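Local coordinates for VWFA domain-containing protein (Alicyclobacillus acidocaldarius subsp. acidocaldarius, PDB 3RAG), which is of unknown function but has a von Willebrand factor type A-like fold holding a sodium ion, probably at a metal-ion-dependent adhesion site, at residues 141-146 with 178-183; 188-193 with 204-209; 14-19 with 137-142; 20-25 with 210-215; 157-162 with 197-202. All coordinates share one frame; numbering follows the deposited sequence.

Interaction 1. Residues 141-146 with 178-183. With NA (sodium ion), chain C.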
# COMPACT_ATOMS: atom_id res chain seq x y z
N LEU A 141 8.31 5.22 0.30
CA LEU A 141 8.46 6.42 1.11
C LEU A 141 9.20 7.51 0.33
O LEU A 141 10.36 7.34 -0.09
CB LEU A 141 9.24 6.09 2.40
CG LEU A 141 8.60 5.00 3.25
CD1 LEU A 141 9.44 4.73 4.50
CD2 LEU A 141 7.19 5.50 3.66
N ASP A 142 8.52 8.63 0.17
CA ASP A 142 9.04 9.84 -0.47
C ASP A 142 10.16 10.33 0.43
O ASP A 142 9.95 10.50 1.64
CB ASP A 142 7.88 10.83 -0.47
CG ASP A 142 8.17 12.14 -1.20
OD1 ASP A 142 9.34 12.54 -1.36
OD2 ASP A 142 7.16 12.79 -1.57
N THR A 143 11.35 10.54 -0.14
CA THR A 143 12.45 11.12 0.62
C THR A 143 13.02 12.32 -0.12
O THR A 143 14.20 12.61 -0.04
CB THR A 143 13.58 10.08 0.93
OG1 THR A 143 14.20 9.63 -0.29
CG2 THR A 143 13.03 8.91 1.71
N SER A 144 12.16 13.07 -0.82
CA SER A 144 12.63 14.29 -1.45
C SER A 144 13.04 15.28 -0.36
O SER A 144 12.73 15.09 0.82
CB SER A 144 11.54 14.89 -2.32
OG SER A 144 10.41 15.18 -1.53
N ALA A 145 13.72 16.35 -0.75
CA ALA A 145 14.28 17.29 0.22
C ALA A 145 13.22 17.84 1.19
O ALA A 145 13.49 17.99 2.37
CB ALA A 145 15.02 18.45 -0.49
N SER A 146 12.03 18.12 0.69
CA SER A 146 11.03 18.72 1.56
C SER A 146 10.51 17.75 2.62
O SER A 146 9.81 18.16 3.54
CB SER A 146 9.86 19.27 0.75
OG SER A 146 9.14 18.19 0.21
N ALA A 178 12.46 3.64 -0.79
CA ALA A 178 12.51 5.09 -0.75
C ALA A 178 12.67 5.63 -2.16
O ALA A 178 13.29 5.01 -3.02
CB ALA A 178 13.71 5.54 0.08
N PHE A 179 12.10 6.81 -2.41
CA PHE A 179 12.27 7.50 -3.67
C PHE A 179 12.45 8.98 -3.38
O PHE A 179 11.67 9.57 -2.65
CB PHE A 179 11.10 7.23 -4.65
CG PHE A 179 9.74 7.71 -4.16
CD1 PHE A 179 9.20 8.89 -4.66
CD2 PHE A 179 9.00 6.97 -3.24
CE1 PHE A 179 7.95 9.33 -4.26
CE2 PHE A 179 7.72 7.41 -2.81
CZ PHE A 179 7.19 8.59 -3.33
N PRO A 180 13.50 9.58 -3.94
CA PRO A 180 14.47 9.01 -4.89
C PRO A 180 15.52 8.11 -4.22
O PRO A 180 15.49 7.91 -3.01
CB PRO A 180 15.15 10.26 -5.46
CG PRO A 180 15.09 11.26 -4.35
CD PRO A 180 13.79 11.00 -3.63
N GLY A 181 16.43 7.56 -5.02
CA GLY A 181 17.44 6.63 -4.52
C GLY A 181 18.76 7.30 -4.17
O GLY A 181 18.86 8.53 -4.23
N LYS A 182 19.75 6.50 -3.80
CA LYS A 182 21.06 7.03 -3.43
C LYS A 182 21.73 7.62 -4.65
O LYS A 182 21.57 7.13 -5.76
CB LYS A 182 21.97 5.91 -2.87
CG LYS A 182 21.32 5.05 -1.79
CD LYS A 182 22.23 3.90 -1.37
CE LYS A 182 21.50 2.94 -0.43
NZ LYS A 182 22.37 1.85 0.06
N GLY A 183 22.54 8.66 -4.43
CA GLY A 183 23.23 9.30 -5.53
C GLY A 183 22.22 9.70 -6.59
O GLY A 183 21.29 10.47 -6.33
NA NA C . 8.31 16.74 -1.72
O HOH W 1 7.26 14.89 -3.03
O HOH W 2 7.58 18.47 -3.88
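Ala178 pairs in parallel with Leu141 and sets its CB 3.8 Å from Thr143 CG2. Phe179, next along the chain, makes the broadest contact. Its backbone is bonded to this one neighbour through both N and O: Phe179 N donates to Leu141 O at 2.9 Å, and Phe179 O receives Thr143 N at 2.7 Å. With CG lodged between the backbone N and the carbonyl carbon (chi1 62°), the ring swings back over strand 135-142 and lays one face on Asp142. Asp142 CA stands 3.7 Å from the ring centroid, displaced toward the rim, in a CH-pi contact, and Asp142 CB lies 3.7 Å from Phe179 CZ. Pro180, which follows a cis peptide bond, brings CD to 3.6 Å from Thr143 OG1 and packs against the bend after the strand. The root of Asp142 is thus held by the ring, while Asp142 OD2 is gripped by Thr17. Asp142 OD1 accepts both Ser144 N, closing an Asx turn, and Ser144 OG. That hydroxyl binds the sodium ion at 2.6 Å together with Ser146 OG and Asp18. An Asp-x-Ser-x-Ser turn at a strand end is the hallmark of the metal-ion-dependent adhesion site of von Willebrand factor A domains.

Interaction 2. Residues 188-193 with 204-209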
# COMPACT_ATOMS: atom_id res chain seq x y z
N ARG A 188 15.52 3.39 -3.78
CA ARG A 188 16.44 2.65 -2.94
C ARG A 188 15.65 1.56 -2.24
O ARG A 188 14.61 1.84 -1.64
CB ARG A 188 17.04 3.60 -1.91
CG ARG A 188 18.09 3.00 -1.01
CD ARG A 188 18.22 3.86 0.26
NE ARG A 188 18.28 5.30 -0.01
CZ ARG A 188 19.29 6.09 0.38
NH1 ARG A 188 19.28 7.38 0.08
NH2 ARG A 188 20.30 5.58 1.07
N LEU A 189 16.12 0.32 -2.31
CA LEU A 189 15.47 -0.73 -1.54
C LEU A 189 15.92 -0.59 -0.09
O LEU A 189 17.09 -0.79 0.22
CB LEU A 189 15.84 -2.10 -2.08
CG LEU A 189 15.21 -3.28 -1.32
CD1 LEU A 189 13.71 -3.32 -1.55
CD2 LEU A 189 15.87 -4.60 -1.73
N VAL A 190 15.00 -0.25 0.80
CA VAL A 190 15.34 -0.07 2.21
C VAL A 190 15.40 -1.42 2.94
O VAL A 190 16.33 -1.68 3.72
CB VAL A 190 14.34 0.90 2.91
CG1 VAL A 190 14.70 1.07 4.39
CG2 VAL A 190 14.39 2.25 2.22
N GLN A 191 14.40 -2.26 2.70
CA GLN A 191 14.49 -3.63 3.16
C GLN A 191 13.75 -4.53 2.20
O GLN A 191 12.77 -4.13 1.60
CB GLN A 191 13.90 -3.77 4.55
CG GLN A 191 12.35 -3.61 4.59
CD GLN A 191 11.78 -4.03 5.93
OE1 GLN A 191 10.92 -4.93 6.02
NE2 GLN A 191 12.28 -3.41 6.99
N PRO A 192 14.25 -5.76 2.04
CA PRO A 192 13.53 -6.76 1.26
C PRO A 192 12.33 -7.22 2.06
O PRO A 192 12.21 -6.85 3.23
CB PRO A 192 14.55 -7.90 1.10
CG PRO A 192 15.52 -7.70 2.22
CD PRO A 192 15.58 -6.22 2.48
N PHE A 193 11.46 -8.02 1.45
CA PHE A 193 10.30 -8.55 2.19
C PHE A 193 10.66 -9.27 3.48
O PHE A 193 11.55 -10.13 3.51
CB PHE A 193 9.48 -9.48 1.31
CG PHE A 193 8.70 -8.77 0.24
CD1 PHE A 193 7.57 -8.06 0.56
CD2 PHE A 193 9.14 -8.77 -1.07
CE1 PHE A 193 6.85 -7.39 -0.41
CE2 PHE A 193 8.41 -8.10 -2.05
CZ PHE A 193 7.27 -7.42 -1.72
N ALA A 204 18.87 4.72 8.54
CA ALA A 204 20.07 4.89 7.71
C ALA A 204 19.72 5.29 6.30
O ALA A 204 20.46 6.05 5.67
CB ALA A 204 20.92 3.57 7.69
N GLU A 205 18.61 4.79 5.78
CA GLU A 205 18.34 4.91 4.34
C GLU A 205 17.41 6.05 3.95
O GLU A 205 17.35 6.42 2.77
CB GLU A 205 17.81 3.57 3.79
CG GLU A 205 18.70 2.37 4.14
CD GLU A 205 20.06 2.42 3.43
OE1 GLU A 205 20.15 3.09 2.38
OE2 GLU A 205 21.03 1.81 3.93
N LEU A 206 16.66 6.61 4.91
CA LEU A 206 15.73 7.67 4.56
C LEU A 206 16.39 9.04 4.68
O LEU A 206 16.36 9.69 5.73
CB LEU A 206 14.42 7.58 5.39
CG LEU A 206 13.68 6.25 5.32
CD1 LEU A 206 12.40 6.33 6.16
CD2 LEU A 206 13.33 5.90 3.87
N VAL A 207 17.01 9.47 3.59
CA VAL A 207 17.70 10.75 3.56
C VAL A 207 16.92 11.68 2.66
O VAL A 207 16.63 11.34 1.51
CB VAL A 207 19.13 10.59 3.01
CG1 VAL A 207 19.92 11.86 3.24
CG2 VAL A 207 19.81 9.40 3.64
N ALA A 208 16.59 12.86 3.16
CA ALA A 208 15.79 13.79 2.38
C ALA A 208 16.65 14.64 1.47
O ALA A 208 17.36 15.54 1.91
CB ALA A 208 14.96 14.67 3.30
N ARG A 209 16.57 14.34 0.18
CA ARG A 209 17.29 15.08 -0.85
C ARG A 209 16.64 14.81 -2.20
O ARG A 209 15.98 13.79 -2.38
CB ARG A 209 18.76 14.67 -0.87
CG ARG A 209 18.98 13.17 -1.05
CD ARG A 209 20.45 12.81 -0.95
NE ARG A 209 21.18 13.16 -2.17
CZ ARG A 209 21.23 12.40 -3.25
NH1 ARG A 209 20.58 11.24 -3.28
NH2 ARG A 209 21.92 12.79 -4.31
O HOH W 3 18.52 9.23 -1.81
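Arg188 NH2 donates to Glu205 OE1 at 2.8 Å, a salt bridge in which the carboxylate oxygen lies in the guanidinium plane and is approached nearly along its own C-O axis. The two flat groups are turned 60° against each other, and a single N-H makes the link. Arg188 bends at chi3 (-46°) and Glu205 at chi2 (-68°), turning guanidinium and carboxylate toward each other; lower down, Arg188 CD passes 3.6 Å from Glu205 CB. Glu205 O sits over the centre of the guanidinium face, 3.1 Å from Arg188 CZ, but the angles rule out a hydrogen bond there. The pair ties the antiparallel edge strand 188-194 to the last turn of helix 199-205, just where Leu206 leaves helical geometry as the centre of an inverse gamma turn. Beneath the charges is a small apolar layer, in which Val190 CG2 lies 4.0 Å from Glu205 CB and 4.1 Å from Leu206 CD2. Val190 itself belongs to a classic beta bulge, facing Val176 together with Gln191. With a leucine in place of Arg188, Glu205 OE1 would probably lose its close charged mate, keeping the long, weak ion pair to Lys182, and its side chain would be freer to turn. Toward Arg209 the link is watery: one water accepts a weak bond from Arg188 NH1 and another, of 3.2 Å, from Arg209 NH1, bridging two like charges.

Interaction 3. Residues 14-19 with 137-142. With NA (sodium ion), chain C.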
# COMPACT_ATOMS: atom_id res chain seq x y z
N LEU A 14 1.72 1.00 -0.76
CA LEU A 14 1.27 2.16 -0.01
C LEU A 14 2.28 3.28 -0.22
O LEU A 14 3.42 3.19 0.22
CB LEU A 14 1.17 1.82 1.49
CG LEU A 14 0.94 3.04 2.39
CD1 LEU A 14 -0.42 3.67 2.09
CD2 LEU A 14 1.02 2.63 3.86
N VAL A 15 1.86 4.36 -0.88
CA VAL A 15 2.78 5.47 -1.13
C VAL A 15 2.52 6.53 -0.06
O VAL A 15 1.38 6.94 0.14
CB VAL A 15 2.50 6.09 -2.50
CG1 VAL A 15 3.44 7.28 -2.74
CG2 VAL A 15 2.67 5.01 -3.60
N ILE A 16 3.59 6.99 0.60
CA ILE A 16 3.49 8.07 1.58
C ILE A 16 4.33 9.24 1.08
O ILE A 16 5.55 9.09 0.87
CB ILE A 16 3.94 7.60 2.99
CG1 ILE A 16 3.07 6.40 3.44
CG2 ILE A 16 3.84 8.77 3.97
CD1 ILE A 16 3.47 5.79 4.80
N THR A 17 3.71 10.40 0.89
CA THR A 17 4.36 11.43 0.10
C THR A 17 3.93 12.82 0.54
O THR A 17 2.85 12.97 1.13
CB THR A 17 4.02 11.19 -1.43
OG1 THR A 17 4.74 12.11 -2.25
CG2 THR A 17 2.49 11.39 -1.69
N ASP A 18 4.76 13.82 0.28
CA ASP A 18 4.34 15.20 0.57
C ASP A 18 4.14 16.08 -0.67
O ASP A 18 4.21 17.32 -0.59
CB ASP A 18 5.23 15.89 1.63
CG ASP A 18 6.60 16.25 1.10
OD1 ASP A 18 6.97 15.73 0.03
OD2 ASP A 18 7.33 17.01 1.77
N GLY A 19 3.89 15.45 -1.82
CA GLY A 19 3.49 16.23 -2.98
C GLY A 19 3.67 15.50 -4.29
O GLY A 19 4.42 14.54 -4.36
N LEU A 137 2.97 -6.35 1.06
CA LEU A 137 2.83 -4.89 1.10
C LEU A 137 4.18 -4.27 0.82
O LEU A 137 5.19 -4.62 1.46
CB LEU A 137 2.40 -4.48 2.52
CG LEU A 137 2.37 -2.98 2.84
CD1 LEU A 137 1.38 -2.24 1.97
CD2 LEU A 137 2.08 -2.69 4.32
N VAL A 138 4.23 -3.34 -0.14
CA VAL A 138 5.43 -2.55 -0.30
C VAL A 138 5.09 -1.13 0.10
O VAL A 138 4.15 -0.53 -0.44
CB VAL A 138 5.92 -2.53 -1.76
CG1 VAL A 138 7.16 -1.64 -1.87
CG2 VAL A 138 6.25 -3.96 -2.21
N VAL A 139 5.84 -0.59 1.05
CA VAL A 139 5.63 0.79 1.48
C VAL A 139 6.67 1.64 0.72
O VAL A 139 7.88 1.38 0.84
CB VAL A 139 5.84 0.92 3.00
CG1 VAL A 139 5.64 2.37 3.43
CG2 VAL A 139 4.88 -0.02 3.77
N CYS A 140 6.21 2.63 -0.07
CA CYS A 140 7.08 3.50 -0.87
C CYS A 140 7.13 4.84 -0.18
O CYS A 140 6.11 5.50 -0.08
CB CYS A 140 6.53 3.75 -2.28
SG CYS A 140 6.32 2.26 -3.23
N LEU A 141 8.31 5.22 0.30
CA LEU A 141 8.46 6.42 1.11
C LEU A 141 9.20 7.51 0.33
O LEU A 141 10.36 7.34 -0.09
CB LEU A 141 9.24 6.09 2.40
CG LEU A 141 8.60 5.00 3.25
CD1 LEU A 141 9.44 4.73 4.50
CD2 LEU A 141 7.19 5.50 3.66
N ASP A 142 8.52 8.63 0.17
CA ASP A 142 9.04 9.84 -0.47
C ASP A 142 10.16 10.33 0.43
O ASP A 142 9.95 10.50 1.64
CB ASP A 142 7.88 10.83 -0.47
CG ASP A 142 8.17 12.14 -1.20
OD1 ASP A 142 9.34 12.54 -1.36
OD2 ASP A 142 7.16 12.79 -1.57
NA NA C . 8.31 16.74 -1.72
O HOH W 1 7.26 14.89 -3.03
O HOH W 2 7.58 18.47 -3.88
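Ile16 and Leu141 lie side by side on one face of the sheet and point the same way, with Ile16 CD1 3.9 Å from Leu141 CD2. Between the strands the backbones are tightly laced. Four hydrogen bonds, Leu14 N to Val138 O, Cys140 N to Leu14 O, Ile16 N to Cys140 O and Asp142 N to Ile16 O, form a parallel ladder whose strand axes approach to 4.7 Å. On the other face Val15 CG2 meets Cys140 CB less closely, at 4.3 Å, and helix 214-232 packs over both residues. Past Thr17 the ladder gives way to side chains and water. Thr17 OG1, swung opposite its own backbone N (chi1 -175°), donates to the anti side of Asp142 OD2 at 2.6 Å, and Asp18 N reaches Asp142 OD2 at 3.2 Å from above the carboxylate plane. With an alanine in place of Asp142, the Thr17 hydroxyl and Asp18 N would probably lose their common acceptor, and the loop carrying Asp18 would be less firmly set. Asp18 OD1 binds the sodium ion at 2.4 Å, yet lies 3.4 Å from Asp142 OD2, the two carboxylates being almost perpendicular (87°). The metal, and Lys150 in a salt bridge to Asp18 OD2, probably ease that crowding. Two waters also bind the metal here. One carboxylate on the metal and a second behind it, at adjacent parallel strand ends, fit a metal-ion-dependent adhesion site.

Interaction 4. Residues 20-25 with 210-215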
# COMPACT_ATOMS: atom_id res chain seq x y z
N CYS A 20 3.03 16.01 -5.34
CA CYS A 20 3.04 15.35 -6.65
C CYS A 20 4.44 15.15 -7.23
O CYS A 20 5.37 15.91 -6.95
CB CYS A 20 2.21 16.16 -7.64
SG CYS A 20 2.73 17.89 -7.73
N SER A 21 4.58 14.11 -8.05
CA SER A 21 5.88 13.85 -8.71
C SER A 21 6.35 15.06 -9.50
O SER A 21 5.55 15.82 -10.05
CB SER A 21 5.80 12.64 -9.63
OG SER A 21 4.97 12.89 -10.77
N ASN A 22 7.67 15.23 -9.60
CA ASN A 22 8.19 16.35 -10.36
C ASN A 22 9.38 15.95 -11.20
O ASN A 22 10.04 16.79 -11.77
CB ASN A 22 8.52 17.54 -9.45
CG ASN A 22 9.56 17.20 -8.41
OD1 ASN A 22 10.25 16.20 -8.52
ND2 ASN A 22 9.67 18.02 -7.37
N ILE A 23 9.65 14.65 -11.29
CA ILE A 23 10.73 14.17 -12.17
C ILE A 23 10.37 12.76 -12.60
O ILE A 23 9.76 11.99 -11.85
CB ILE A 23 12.12 14.24 -11.48
CG1 ILE A 23 13.22 13.81 -12.46
CG2 ILE A 23 12.14 13.39 -10.21
CD1 ILE A 23 14.63 14.22 -12.02
N GLY A 24 10.70 12.42 -13.85
CA GLY A 24 10.45 11.06 -14.28
C GLY A 24 9.03 10.83 -14.79
O GLY A 24 8.23 11.76 -14.91
N PRO A 25 8.72 9.57 -15.12
CA PRO A 25 7.48 9.26 -15.84
C PRO A 25 6.26 9.24 -14.92
O PRO A 25 6.36 9.30 -13.69
CB PRO A 25 7.77 7.89 -16.47
CG PRO A 25 8.87 7.29 -15.63
CD PRO A 25 9.65 8.42 -15.03
N GLY A 210 16.86 15.70 -3.15
CA GLY A 210 16.35 15.51 -4.49
C GLY A 210 14.88 15.81 -4.71
O GLY A 210 14.20 16.38 -3.85
N GLY A 211 14.39 15.42 -5.88
CA GLY A 211 13.01 15.64 -6.28
C GLY A 211 12.20 14.40 -5.98
O GLY A 211 12.60 13.57 -5.16
N THR A 212 11.03 14.30 -6.61
CA THR A 212 10.19 13.14 -6.38
C THR A 212 9.87 12.39 -7.66
O THR A 212 9.14 12.87 -8.52
CB THR A 212 8.88 13.55 -5.69
OG1 THR A 212 7.90 13.88 -6.67
CG2 THR A 212 9.11 14.74 -4.78
N PRO A 213 10.38 11.17 -7.74
CA PRO A 213 10.13 10.24 -8.85
C PRO A 213 9.13 9.16 -8.44
O PRO A 213 9.45 7.97 -8.26
CB PRO A 213 11.52 9.67 -9.15
CG PRO A 213 12.20 9.68 -7.80
CD PRO A 213 11.70 10.93 -7.10
N THR A 214 7.89 9.58 -8.28
CA THR A 214 6.88 8.67 -7.80
C THR A 214 6.59 7.54 -8.77
O THR A 214 6.24 6.46 -8.35
CB THR A 214 5.55 9.44 -7.54
OG1 THR A 214 5.87 10.68 -6.89
CG2 THR A 214 4.61 8.61 -6.68
N GLY A 215 6.69 7.81 -10.08
CA GLY A 215 6.40 6.76 -11.06
C GLY A 215 7.33 5.54 -10.92
O GLY A 215 6.88 4.42 -10.73
O HOH W 4 7.70 10.18 -11.56
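Asn22 and Thr212 hold each other through two hydrogen bonds of opposite direction. Asn22 N donates to Thr212 O at 3.0 Å, while Asn22 OD1 takes up Thr212 N at 2.8 Å in a bond close to straight (174°). The amide is brought there by placing CG between the backbone N and the carbonyl carbon (chi1 60°), which folds the side chain back across the partner loop. Thr212 O receives a second, weak donation from Ile23 N. Ser21 can be followed outward: its CB rests 3.4 Å from Thr214 OG1 and 3.5 Å from Thr212 O, and its tip, OG, turns to a hydrogen bond with Glu59. Ile23 adds an apolar touch, CG2 lying 3.9 Å from Pro213 CB. One water links the loop to the first turn of helix 214-232, donating to Ile23 O and to Pro25 O and accepting from Gly215 N. Gly215 CA passes 3.7 Å from Pro25 O, so close that a CB would run into that carbonyl. The Thr212 methyl, CG2, is about 4 Å from the sodium ion; the position resembles the metal-site threonine of related domains, though OG1 turns elsewhere and is no ligand. The contact joins the loop between strand 10-17 and helix 27-36 to the start of helix 214-232, where Thr214 also packs against Pro27 of helix 27-36, Ile63 of helix 58-66 and Phe179 of strand 172-179.

Interaction 5. Residues 157-162 with 197-202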
# COMPACT_ATOMS: atom_id res chain seq x y z
N ALA A 157 5.61 5.72 12.05
CA ALA A 157 4.33 5.28 11.50
C ALA A 157 4.47 3.95 10.77
O ALA A 157 3.59 3.08 10.85
CB ALA A 157 3.75 6.35 10.54
N VAL A 158 5.56 3.80 10.03
CA VAL A 158 5.77 2.58 9.28
C VAL A 158 6.04 1.41 10.22
O VAL A 158 5.54 0.30 10.02
CB VAL A 158 6.91 2.75 8.27
CG1 VAL A 158 7.28 1.43 7.64
CG2 VAL A 158 6.47 3.77 7.19
N ARG A 159 6.84 1.66 11.24
CA ARG A 159 7.08 0.66 12.26
C ARG A 159 5.75 0.24 12.90
O ARG A 159 5.47 -0.95 13.06
CB ARG A 159 8.06 1.19 13.31
CG ARG A 159 8.26 0.24 14.50
CD ARG A 159 9.11 0.87 15.59
NE ARG A 159 9.32 -0.05 16.70
CZ ARG A 159 8.51 -0.15 17.75
NH1 ARG A 159 7.44 0.63 17.84
NH2 ARG A 159 8.78 -1.02 18.72
N ASP A 160 4.93 1.22 13.26
CA ASP A 160 3.64 0.93 13.91
C ASP A 160 2.69 0.17 12.99
O ASP A 160 1.93 -0.69 13.43
CB ASP A 160 2.98 2.23 14.35
CG ASP A 160 3.63 2.83 15.58
OD1 ASP A 160 4.53 2.18 16.15
OD2 ASP A 160 3.22 3.94 15.97
N LEU A 161 2.73 0.49 11.70
CA LEU A 161 1.86 -0.19 10.75
C LEU A 161 2.20 -1.67 10.72
O LEU A 161 1.33 -2.53 10.82
CB LEU A 161 2.01 0.43 9.35
CG LEU A 161 1.30 -0.25 8.17
CD1 LEU A 161 -0.21 -0.27 8.36
CD2 LEU A 161 1.66 0.52 6.89
N ALA A 162 3.49 -1.97 10.59
CA ALA A 162 3.93 -3.34 10.51
C ALA A 162 3.60 -4.07 11.79
O ALA A 162 3.17 -5.23 11.77
CB ALA A 162 5.44 -3.42 10.19
N VAL A 197 9.61 -4.73 10.21
CA VAL A 197 10.28 -3.55 9.67
C VAL A 197 11.58 -3.32 10.43
O VAL A 197 11.58 -3.30 11.66
CB VAL A 197 9.37 -2.32 9.81
CG1 VAL A 197 10.20 -1.02 9.72
CG2 VAL A 197 8.30 -2.36 8.74
N ASN A 198 12.69 -3.19 9.69
CA ASN A 198 14.02 -3.00 10.26
C ASN A 198 14.23 -1.51 10.56
O ASN A 198 14.44 -0.72 9.64
CB ASN A 198 15.06 -3.46 9.23
CG ASN A 198 16.50 -3.31 9.72
OD1 ASN A 198 16.81 -2.49 10.58
ND2 ASN A 198 17.40 -4.11 9.14
N VAL A 199 14.14 -1.12 11.82
CA VAL A 199 14.14 0.31 12.09
C VAL A 199 15.50 0.97 11.85
O VAL A 199 15.54 2.11 11.40
CB VAL A 199 13.53 0.70 13.48
CG1 VAL A 199 12.90 -0.51 14.16
CG2 VAL A 199 14.55 1.37 14.37
N ALA A 200 16.59 0.24 12.10
CA ALA A 200 17.92 0.78 11.81
C ALA A 200 18.04 1.08 10.33
O ALA A 200 18.67 2.07 9.95
CB ALA A 200 19.02 -0.21 12.23
N ALA A 201 17.47 0.22 9.50
CA ALA A 201 17.53 0.45 8.06
C ALA A 201 16.73 1.69 7.66
O ALA A 201 17.21 2.48 6.84
CB ALA A 201 17.05 -0.78 7.29
N LEU A 202 15.53 1.85 8.20
CA LEU A 202 14.77 3.07 7.94
C LEU A 202 15.60 4.31 8.29
O LEU A 202 15.67 5.26 7.52
CB LEU A 202 13.44 3.13 8.71
CG LEU A 202 12.28 2.24 8.29
CD1 LEU A 202 11.09 2.43 9.24
CD2 LEU A 202 11.87 2.57 6.87
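Val197 fits against the flank of helix 151-165, and apolar contact dominates the meeting. Its CG2 branch does most of the touching. Val197 CG2 presses on Ala162 CB at 3.4 Å, tighter than usual for two carbons, and the same methyl is 4.1 Å from Val158 CG1 and 4.0 Å from Val158 O. It therefore rests between Val158 and Ala162, one turn apart on the helix, with the side chains of Val158 and Val197 crossing at about a right angle. Val158 CG1, placed opposite its own backbone N (chi1 171°), also reaches toward the second helix, 4.3 Å from Leu202 CD1.

A second kind of contact pairs a charged chain with an aliphatic one. Arg159 runs out nearly straight from the helix, its CD 4.3 Å from Val199 CG1, and that methyl lies at the edge of the guanidinium, near its plane. The charged end makes a long salt bridge to the next residue, Arg159 NH1 to Asp160 OD1 at 3.7 Å.

Between the two segments there are no hydrogen bonds; the polar bonds to mention are local. Asn198 is the N-cap of helix 199-205: its OD1 accepts Ala201 N at 3.0 Å, the donor standing above the carbonyl plane, a capping bond at the start of the helix.

Toward the sheet, Val158 packs on Val139 and Leu141, while Leu202 lies on Leu141, Val176 and Val190. Two neighbouring helices sharing one face of a largely parallel sheet are characteristic of the layered alpha/beta fold of von Willebrand factor A domains.

Interactions 1 and 3, with centres 10 Å apart, share Leu141 and Asp142 and together supply the three protein ligands of the sodium ion: interaction 1 gives two serine hydroxyls, interaction 3 an aspartate. Ser146 OG lies 2.7 Å from Asp18 OD2, probably a hydrogen bond joining the two metal loops. Interaction 4 borders the site, and Ala145 N is 3.1 Å from Gly210 O, a probable bond fastening its loop to interaction 1. Interaction 2 extends the same sheet outward, with Ala178 O 2.9 Å from Arg188 N. Interaction 5 is farthest from interaction 4, about 23 Å between centres, and meets interactions 1 and 3 partly through Leu141, whose CD2 is 4.0 Å from Val158 CG2.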